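Local coordinates for transferrin binding protein B (Actinobacillus suis, PDB 3PQU) that probably binds host transferrin at the bacterial outer membrane as a surface lipoprotein receptor in iron acquisition, at residues Lys166-Thr171 with Asp236-Lys241; His229-Ala234 with Phe322-Glu327. One frame throughout, in Å; residues are numbered along the deposited sequence.

In the fold
Both contacts belong to the N-lobe barrel, an antiparallel sheet curled on itself, and their centres lie about 15 Å apart on the same side of the chain's centre. Contact 1 is at the surface, where the lead-in to strand 170-183 meets the turn between strands 229-236 and 241-249. Contact 2 is buried and joins strands 229-236 and 318-326 across strand 170-183, which pairs antiparallel with both. Strand 170-183 therefore carries the link between them: Thr-171 O of contact 1 lies 3.4 Å from Ser-326 CB of contact 2, and Thr-171 CG2 also packs against Phe-233 O.

Contact 1 of 2, residues Lys166-Thr171 with Asp236-Lys241; sequences KGNKVT and DFDNKK
Asn-168 and Asp-236 lie side by side, their amide and carboxylate planes turned 84° apart. CG of Asp-236, anti to its N (chi1 -179°), puts the carboxylate there. ND2 of Asn-168 reaches OD1 of Asp-236 at 3.1 Å, on the syn side but tilted out of the carboxylate plane, with OD1 lying in the amide plane. The backbone N of Asn-239 donates to the same oxygen from the opposite face, and Asn-239 ND2 bonds to OD2, fixing the carboxylate's rotation. At the edge of the Phe-237 ring, in its plane, sits CG2 of Val-170, 3.8 Å from CD2.

The side chain of Asp-238 crosses that of Asn-168 at about a right angle. Its OD1 receives the N of Gly-167 at 2.9 Å from above the carboxylate plane, nearly straight (173°), while Asp-238 N returns a bond to Gly-167 O. One water bridges OD1 to NZ of Lys-166, whose salt bridge is with Glu-334.

Asp-236 OD1 accepting from the N three residues on is an Asx motif. Asp-236 directly precedes a type I turn, Phe-237 to Lys-240, whose last residue forms a G1 beta bulge with Lys-241 opposite Asp-236: a hairpin connection between barrel strands 229-236 and 241-249.

Contact 2 of 2, residues His229-Ala234 with Phe322-Glu327; sequences HSSEFA and FAAKSE
Phe-233 and Phe-322 meet at an oblique angle, CZ of the first lying 3.5 Å from CD1 of the second. The ring planes stand 39° apart with centroids separated by 5.3 Å, and the two side chains cross at about a right angle. The methyl of Ala-324 lies against Phe-233, CB 4.0 Å from CD2. Ser-231 OG also approaches that methyl, 4.1 Å from Ala-324 CB. The serine hydroxyl bonds to the carbonyl of Thr-175.

Phe-322 reaches its partner with CG placed between its own backbone N and carbonyl carbon (chi1 52°), whereas CG of Phe-233 is anti to the carbonyl carbon, beside the N. Farther out, Met-307 of strand 306-312 touches both Phe-233 and Ala-324, and Trp-176 touches Phe-322. Backbone bonds from Ser-231 to Gly-174 and from Phe-233 to Tyr-172 hold segment 229-234 against strand 170-183, which lies between the two segments.

No hydrogen bond joins the segments: their strand axes approach to 7.4 Å and cross at -55°. Such inward-facing apolar packing between strands that are not direct neighbours is characteristic of a beta-barrel interior, here that of the N-lobe.

Contact 1 of 2, residues Lys166-Thr171 with Asp236-Lys241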
# COMPACT_ATOMS: atom_id res chain seq x y z
N LYS A 166 -6.04 15.39 -9.77
CA LYS A 166 -5.91 16.81 -9.46
C LYS A 166 -7.30 17.33 -9.10
O LYS A 166 -8.31 16.83 -9.61
CB LYS A 166 -5.40 17.56 -10.69
CG LYS A 166 -4.08 17.05 -11.23
CD LYS A 166 -2.92 17.54 -10.40
CE LYS A 166 -2.81 19.06 -10.46
NZ LYS A 166 -1.77 19.58 -9.53
N GLY A 167 -7.37 18.35 -8.24
CA GLY A 167 -8.64 18.95 -7.89
C GLY A 167 -8.89 19.13 -6.41
O GLY A 167 -8.19 18.56 -5.57
N ASN A 168 -9.89 19.94 -6.08
CA ASN A 168 -10.23 20.28 -4.70
C ASN A 168 -11.34 19.41 -4.12
O ASN A 168 -11.59 19.45 -2.91
CB ASN A 168 -10.67 21.75 -4.59
CG ASN A 168 -9.51 22.72 -4.76
OD1 ASN A 168 -9.60 23.69 -5.52
ND2 ASN A 168 -8.42 22.46 -4.06
N LYS A 169 -12.02 18.65 -4.97
CA LYS A 169 -13.08 17.79 -4.45
C LYS A 169 -13.37 16.61 -5.35
O LYS A 169 -14.00 16.75 -6.40
CB LYS A 169 -14.35 18.60 -4.21
CG LYS A 169 -15.50 17.80 -3.60
CD LYS A 169 -16.73 18.68 -3.40
CE LYS A 169 -17.82 17.94 -2.64
NZ LYS A 169 -18.94 18.84 -2.24
N VAL A 170 -12.90 15.44 -4.94
CA VAL A 170 -13.25 14.20 -5.62
C VAL A 170 -14.02 13.33 -4.63
O VAL A 170 -13.55 13.07 -3.52
CB VAL A 170 -12.00 13.44 -6.10
CG1 VAL A 170 -12.40 12.13 -6.80
CG2 VAL A 170 -11.17 14.33 -7.05
N THR A 171 -15.22 12.90 -5.04
CA THR A 171 -16.10 12.12 -4.16
C THR A 171 -15.92 10.62 -4.37
O THR A 171 -15.86 10.16 -5.51
CB THR A 171 -17.59 12.48 -4.41
OG1 THR A 171 -17.81 13.82 -3.97
CG2 THR A 171 -18.52 11.54 -3.61
N ASP A 236 -9.84 16.32 -1.10
CA ASP A 236 -9.24 17.54 -1.66
C ASP A 236 -7.78 17.23 -1.96
O ASP A 236 -6.90 17.46 -1.13
CB ASP A 236 -9.37 18.69 -0.66
CG ASP A 236 -8.79 20.03 -1.19
OD1 ASP A 236 -8.02 20.05 -2.18
OD2 ASP A 236 -9.10 21.06 -0.57
N PHE A 237 -7.52 16.70 -3.15
CA PHE A 237 -6.18 16.23 -3.47
C PHE A 237 -5.18 17.39 -3.53
O PHE A 237 -4.04 17.26 -3.08
CB PHE A 237 -6.17 15.44 -4.78
CG PHE A 237 -6.71 14.03 -4.65
CD1 PHE A 237 -5.96 13.02 -4.04
CD2 PHE A 237 -7.97 13.70 -5.14
CE1 PHE A 237 -6.45 11.72 -3.91
CE2 PHE A 237 -8.48 12.41 -5.03
CZ PHE A 237 -7.72 11.41 -4.41
N ASP A 238 -5.61 18.53 -4.06
CA ASP A 238 -4.73 19.69 -4.16
C ASP A 238 -4.23 20.20 -2.79
O ASP A 238 -3.11 20.68 -2.68
CB ASP A 238 -5.39 20.82 -4.96
CG ASP A 238 -5.56 20.46 -6.44
OD1 ASP A 238 -5.06 19.39 -6.86
OD2 ASP A 238 -6.19 21.25 -7.17
N ASN A 239 -5.06 20.08 -1.75
CA ASN A 239 -4.67 20.49 -0.40
C ASN A 239 -4.26 19.30 0.49
O ASN A 239 -4.02 19.46 1.69
CB ASN A 239 -5.76 21.34 0.26
CG ASN A 239 -5.82 22.76 -0.32
OD1 ASN A 239 -4.79 23.38 -0.58
ND2 ASN A 239 -7.03 23.26 -0.54
N LYS A 240 -4.19 18.11 -0.09
CA LYS A 240 -3.75 16.93 0.64
C LYS A 240 -4.60 16.63 1.88
O LYS A 240 -4.07 16.28 2.94
CB LYS A 240 -2.30 17.12 1.10
CG LYS A 240 -1.30 17.28 -0.04
CD LYS A 240 -1.32 16.08 -0.95
CE LYS A 240 -0.19 16.12 -1.98
NZ LYS A 240 -0.30 14.99 -2.95
N LYS A 241 -5.92 16.78 1.75
CA LYS A 241 -6.82 16.55 2.88
C LYS A 241 -8.06 15.83 2.39
O LYS A 241 -8.34 15.82 1.21
CB LYS A 241 -7.27 17.87 3.51
CG LYS A 241 -6.21 18.66 4.25
CD LYS A 241 -6.81 19.93 4.85
CE LYS A 241 -5.82 20.62 5.79
NZ LYS A 241 -5.45 19.77 6.97
O HOH W 1 -2.67 18.06 -6.80
O HOH W 2 -6.64 23.77 -6.87

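Contact 2 of 2, residues His229-Ala234 with Phe322-Glu327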
# COMPACT_ATOMS: atom_id res chain seq x y z
N HIS A 229 -24.42 -0.30 5.80
CA HIS A 229 -23.52 0.72 6.32
C HIS A 229 -22.77 1.39 5.17
O HIS A 229 -21.87 0.81 4.54
CB HIS A 229 -22.54 0.11 7.33
CG HIS A 229 -23.21 -0.68 8.41
ND1 HIS A 229 -23.41 -2.04 8.32
CD2 HIS A 229 -23.77 -0.29 9.58
CE1 HIS A 229 -24.06 -2.46 9.40
NE2 HIS A 229 -24.29 -1.41 10.17
N SER A 230 -23.16 2.63 4.89
CA SER A 230 -22.64 3.33 3.72
C SER A 230 -21.63 4.40 4.13
O SER A 230 -21.67 4.95 5.23
CB SER A 230 -23.79 3.94 2.91
OG SER A 230 -24.49 4.90 3.68
N SER A 231 -20.70 4.68 3.22
CA SER A 231 -19.68 5.67 3.48
C SER A 231 -19.63 6.66 2.32
O SER A 231 -19.90 6.31 1.17
CB SER A 231 -18.31 5.00 3.67
OG SER A 231 -17.84 4.41 2.48
N GLU A 232 -19.26 7.89 2.63
CA GLU A 232 -18.99 8.86 1.58
C GLU A 232 -17.80 9.73 1.96
O GLU A 232 -17.67 10.14 3.12
CB GLU A 232 -20.22 9.72 1.29
CG GLU A 232 -20.02 10.60 0.06
CD GLU A 232 -21.30 11.28 -0.43
OE1 GLU A 232 -22.40 10.75 -0.18
OE2 GLU A 232 -21.18 12.35 -1.06
N PHE A 233 -16.92 9.98 1.00
CA PHE A 233 -15.76 10.84 1.24
C PHE A 233 -15.61 11.96 0.20
O PHE A 233 -15.93 11.77 -0.98
CB PHE A 233 -14.47 10.02 1.27
CG PHE A 233 -14.49 8.91 2.28
CD1 PHE A 233 -13.97 9.10 3.55
CD2 PHE A 233 -15.02 7.67 1.95
CE1 PHE A 233 -13.98 8.08 4.49
CE2 PHE A 233 -15.04 6.64 2.88
CZ PHE A 233 -14.51 6.84 4.16
N ALA A 234 -15.12 13.11 0.64
CA ALA A 234 -14.81 14.22 -0.26
C ALA A 234 -13.31 14.46 -0.16
O ALA A 234 -12.82 14.90 0.88
CB ALA A 234 -15.60 15.47 0.14
N PHE A 322 -13.37 0.58 6.15
CA PHE A 322 -14.20 1.26 5.16
C PHE A 322 -13.51 1.15 3.80
O PHE A 322 -12.30 0.91 3.73
CB PHE A 322 -14.45 2.73 5.53
CG PHE A 322 -13.18 3.51 5.86
CD1 PHE A 322 -12.44 4.16 4.84
CD2 PHE A 322 -12.74 3.62 7.17
CE1 PHE A 322 -11.30 4.86 5.14
CE2 PHE A 322 -11.58 4.33 7.49
CZ PHE A 322 -10.85 4.95 6.48
N ALA A 323 -14.29 1.28 2.73
CA ALA A 323 -13.80 1.14 1.37
C ALA A 323 -14.75 1.91 0.48
O ALA A 323 -15.95 1.90 0.71
CB ALA A 323 -13.75 -0.33 0.94
N ALA A 324 -14.23 2.57 -0.54
CA ALA A 324 -15.07 3.39 -1.39
C ALA A 324 -14.40 3.61 -2.76
O ALA A 324 -13.18 3.47 -2.89
CB ALA A 324 -15.34 4.74 -0.70
N LYS A 325 -15.19 3.94 -3.77
CA LYS A 325 -14.62 4.22 -5.08
C LYS A 325 -15.17 5.51 -5.64
O LYS A 325 -16.26 5.93 -5.27
CB LYS A 325 -14.85 3.07 -6.05
CG LYS A 325 -16.27 2.87 -6.49
CD LYS A 325 -16.32 1.90 -7.66
CE LYS A 325 -17.75 1.44 -7.92
NZ LYS A 325 -17.86 0.38 -8.98
N SER A 326 -14.41 6.14 -6.52
CA SER A 326 -14.85 7.37 -7.12
C SER A 326 -15.50 7.01 -8.43
O SER A 326 -15.31 5.89 -8.94
CB SER A 326 -13.68 8.32 -7.36
OG SER A 326 -12.79 7.79 -8.33
N GLU A 327 -16.28 7.93 -8.96
CA GLU A 327 -16.74 7.80 -10.32
C GLU A 327 -15.52 8.19 -11.14
O GLU A 327 -14.73 9.04 -10.75
CB GLU A 327 -17.97 8.65 -10.62
CG GLU A 327 -17.76 10.15 -10.57
CD GLU A 327 -19.08 10.91 -10.62
OE1 GLU A 327 -20.14 10.30 -10.35
OE2 GLU A 327 -19.06 12.12 -10.94